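Local coordinates for protein aldehyde dehydrogenase (Trypanosoma brucei, PDB 5NNO) that probably oxidises aldehydes to carboxylic acids with NAD as the hydride acceptor, and binds NAD and a benzoxaborole aldehyde, at residues P97-M102 / D110-Y115. Residues are numbered along the deposited sequence; the frame is centred on the assembly and turned at random.
Sequences PVKPTM and DCELQY
Two acceptors of the strand grip the ammonium group of Lys99: NZ forms a salt bridge of 2.8 Å to Asp110 OD1 and a hydrogen bond of 2.9 Å to Cys111 O. CB of Lys99 leaves the backbone facing away from the strand, but bends at chi2 and chi3 (-70° and -77°) fold the chain back until NZ reaches both oxygens, lying beyond Cys111 O and 21° off its carbonyl plane. The other carboxylate oxygen, Asp110 OD2, is held in a salt bridge by Arg461 of the adjoining strand 454-461, which probably fixes the rotation of the group.

Next along, Val98 and Leu113 form a single antiparallel hydrogen-bonded pair, Val98 N giving to Leu113 O at 2.9 Å and Leu113 N to Val98 O at 2.8 Å. Pro97 CA makes a CA-H...O contact of 3.2 Å to the same Leu113 O, while its ring lies alongside the Glu112 carboxylate. That carboxylate also takes a hydrogen bond of 2.6 Å from Gln114 NE2 to its OE1. On the face carrying Cys111 and Leu113, CG of Pro100 rests on Leu113 CD1 at 3.6 Å, and the bent Met102 brings SD to Cys111 CB at 3.8 Å. The second subunit packs Leu431 on Cys111 and Tyr448 on Leu113, and its Glu409 accepts a hydrogen bond from Gln114 NE2.

The loop thus flanks the start of strand 110-124, away from strand 454-461, in the projecting arm of the aldehyde dehydrogenase fold, at the dimer interface. Pro100 has no N-H for Cys111 O at the next hydrogen-bonded position; Lys99 NZ supplies that donor instead.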
ATOM      1  N   PRO A  97     -12.068  -3.065  16.654  1.00 41.55           N
ATOM      2  CA  PRO A  97     -11.442  -1.754  16.582  1.00 41.51           C
ATOM      3  C   PRO A  97     -10.270  -1.524  17.529  1.00 42.56           C
ATOM      4  O   PRO A  97     -10.243  -2.073  18.631  1.00 43.87           O
ATOM      5  CB  PRO A  97     -12.591  -0.813  16.942  1.00 42.20           C
ATOM      6  CG  PRO A  97     -13.804  -1.508  16.451  1.00 41.75           C
ATOM      7  CD  PRO A  97     -13.543  -2.947  16.695  1.00 41.87           C
ATOM      8  N   VAL A  98      -9.322  -0.701  17.077  1.00 42.09           N
ATOM      9  CA  VAL A  98      -8.126  -0.360  17.853  1.00 43.10           C
ATOM     10  C   VAL A  98      -8.216   1.095  18.331  1.00 44.00           C
ATOM     11  O   VAL A  98      -8.609   1.994  17.585  1.00 43.25           O
ATOM     12  CB  VAL A  98      -6.840  -0.607  17.038  1.00 42.09           C
ATOM     13  CG1 VAL A  98      -5.588  -0.248  17.844  1.00 43.26           C
ATOM     14  CG2 VAL A  98      -6.773  -2.076  16.632  1.00 41.33           C
ATOM     15  N   LYS A  99      -7.874   1.288  19.599  1.00 45.71           N
ATOM     16  CA  LYS A  99      -7.841   2.600  20.231  1.00 46.89           C
ATOM     17  C   LYS A  99      -6.437   3.171  19.994  1.00 46.86           C
ATOM     18  O   LYS A  99      -5.480   2.740  20.659  1.00 47.78           O
ATOM     19  CB  LYS A  99      -8.111   2.462  21.737  1.00 48.96           C
ATOM     20  CG  LYS A  99      -9.426   1.770  22.088  1.00 49.26           C
ATOM     21  CD  LYS A  99     -10.643   2.616  21.749  1.00 48.96           C
ATOM     22  CE  LYS A  99     -10.854   3.727  22.776  1.00 50.74           C
ATOM     23  NZ  LYS A  99     -11.554   4.925  22.235  1.00 50.25           N
ATOM     24  N   PRO A 100      -6.289   4.103  19.034  1.00 45.87           N
ATOM     25  CA  PRO A 100      -4.950   4.623  18.793  1.00 45.94           C
ATOM     26  C   PRO A 100      -4.508   5.470  19.975  1.00 47.91           C
ATOM     27  O   PRO A 100      -5.354   5.919  20.726  1.00 48.93           O
ATOM     28  CB  PRO A 100      -5.142   5.494  17.554  1.00 44.62           C
ATOM     29  CG  PRO A 100      -6.530   6.012  17.693  1.00 44.73           C
ATOM     30  CD  PRO A 100      -7.311   4.893  18.318  1.00 45.05           C
ATOM     31  N   THR A 101      -3.210   5.694  20.143  1.00 48.54           N
ATOM     32  CA  THR A 101      -2.738   6.672  21.122  1.00 50.43           C
ATOM     33  C   THR A 101      -2.854   8.083  20.516  1.00 50.13           C
ATOM     34  O   THR A 101      -2.239   8.403  19.484  1.00 49.05           O
ATOM     35  CB  THR A 101      -1.304   6.382  21.597  1.00 51.45           C
ATOM     36  OG1 THR A 101      -1.297   5.153  22.316  1.00 52.01           O
ATOM     37  CG2 THR A 101      -0.791   7.481  22.551  1.00 53.53           C
ATOM     38  N   MET A 102      -3.651   8.909  21.178  1.00 51.19           N
ATOM     39  CA  MET A 102      -3.920  10.257  20.725  1.00 51.07           C
ATOM     40  C   MET A 102      -3.017  11.249  21.446  1.00 52.88           C
ATOM     41  O   MET A 102      -2.596  11.015  22.570  1.00 54.57           O
ATOM     42  CB  MET A 102      -5.407  10.597  20.927  1.00 51.09           C
ATOM     43  CG  MET A 102      -6.373   9.689  20.157  1.00 49.40           C
ATOM     44  SD  MET A 102      -6.235   9.657  18.346  1.00 47.00           S
ATOM     45  CE  MET A 102      -6.615  11.369  17.932  1.00 47.13           C
ATOM     46  N   ASP A 110     -13.158  10.761  21.725  1.00 32.10           N
ATOM     47  CA  ASP A 110     -13.174   9.289  21.679  1.00 31.57           C
ATOM     48  C   ASP A 110     -12.853   8.903  20.258  1.00 30.38           C
ATOM     49  O   ASP A 110     -13.623   9.185  19.360  1.00 30.03           O
ATOM     50  CB  ASP A 110     -14.550   8.721  22.082  1.00 32.01           C
ATOM     51  CG  ASP A 110     -14.727   7.231  21.708  1.00 31.35           C
ATOM     52  OD1 ASP A 110     -13.720   6.501  21.574  1.00 30.81           O
ATOM     53  OD2 ASP A 110     -15.901   6.804  21.529  1.00 31.42           O
ATOM     54  N   CYS A 111     -11.719   8.243  20.064  1.00 29.81           N
ATOM     55  CA  CYS A 111     -11.212   7.935  18.740  1.00 28.74           C
ATOM     56  C   CYS A 111     -11.005   6.438  18.547  1.00 28.15           C
ATOM     57  O   CYS A 111     -10.827   5.703  19.515  1.00 28.56           O
ATOM     58  CB  CYS A 111      -9.942   8.740  18.504  1.00 28.63           C
ATOM     59  SG  CYS A 111     -10.314  10.530  18.426  1.00 29.26           S
ATOM     60  N   GLU A 112     -11.063   5.984  17.293  1.00 27.26           N
ATOM     61  CA  GLU A 112     -11.097   4.557  16.982  1.00 26.72           C
ATOM     62  C   GLU A 112     -10.648   4.241  15.544  1.00 25.74           C
ATOM     63  O   GLU A 112     -10.946   4.985  14.602  1.00 25.46           O
ATOM     64  CB  GLU A 112     -12.521   4.042  17.181  1.00 27.03           C
ATOM     65  CG  GLU A 112     -12.651   2.750  17.953  1.00 27.27           C
ATOM     66  CD  GLU A 112     -14.093   2.247  17.984  1.00 27.57           C
ATOM     67  OE1 GLU A 112     -14.716   2.175  16.901  1.00 27.08           O
ATOM     68  OE2 GLU A 112     -14.594   1.911  19.080  1.00 28.35           O
ATOM     69  N   LEU A 113      -9.937   3.109  15.401  1.00 25.28           N
ATOM     70  CA  LEU A 113      -9.557   2.561  14.099  1.00 24.40           C
ATOM     71  C   LEU A 113     -10.344   1.273  13.843  1.00 24.18           C
ATOM     72  O   LEU A 113     -10.081   0.244  14.463  1.00 24.29           O
ATOM     73  CB  LEU A 113      -8.061   2.260  14.067  1.00 24.08           C
ATOM     74  CG  LEU A 113      -7.040   3.391  13.898  1.00 24.09           C
ATOM     75  CD1 LEU A 113      -7.503   4.691  14.532  1.00 24.80           C
ATOM     76  CD2 LEU A 113      -5.666   2.957  14.431  1.00 24.12           C
ATOM     77  N   GLN A 114     -11.313   1.327  12.931  1.00 23.95           N
ATOM     78  CA  GLN A 114     -12.161   0.161  12.597  1.00 23.82           C
ATOM     79  C   GLN A 114     -11.664  -0.449  11.292  1.00 23.03           C
ATOM     80  O   GLN A 114     -11.044   0.232  10.485  1.00 22.64           O
ATOM     81  CB  GLN A 114     -13.646   0.584  12.487  1.00 24.21           C
ATOM     82  CG  GLN A 114     -14.161   1.421  13.665  1.00 25.04           C
ATOM     83  CD  GLN A 114     -15.668   1.730  13.625  1.00 25.52           C
ATOM     84  OE1 GLN A 114     -16.373   1.459  12.637  1.00 25.23           O
ATOM     85  NE2 GLN A 114     -16.166   2.340  14.704  1.00 26.32           N
ATOM     86  N   TYR A 115     -11.884  -1.749  11.112  1.00 22.86           N
ATOM     87  CA  TYR A 115     -11.509  -2.440   9.873  1.00 22.20           C
ATOM     88  C   TYR A 115     -12.776  -2.884   9.175  1.00 22.23           C
ATOM     89  O   TYR A 115     -13.673  -3.477   9.806  1.00 22.70           O
ATOM     90  CB  TYR A 115     -10.617  -3.659  10.123  1.00 21.99           C
ATOM     91  CG  TYR A 115      -9.221  -3.321  10.569  1.00 21.88           C
ATOM     92  CD1 TYR A 115      -8.295  -2.800   9.691  1.00 21.39           C
ATOM     93  CD2 TYR A 115      -8.826  -3.532  11.901  1.00 22.37           C
ATOM     94  CE1 TYR A 115      -7.008  -2.489  10.119  1.00 21.38           C
ATOM     95  CE2 TYR A 115      -7.545  -3.223  12.340  1.00 22.36           C
ATOM     96  CZ  TYR A 115      -6.638  -2.706  11.454  1.00 21.86           C
ATOM     97  OH  TYR A 115      -5.367  -2.435  11.946  1.00 21.94           O
TER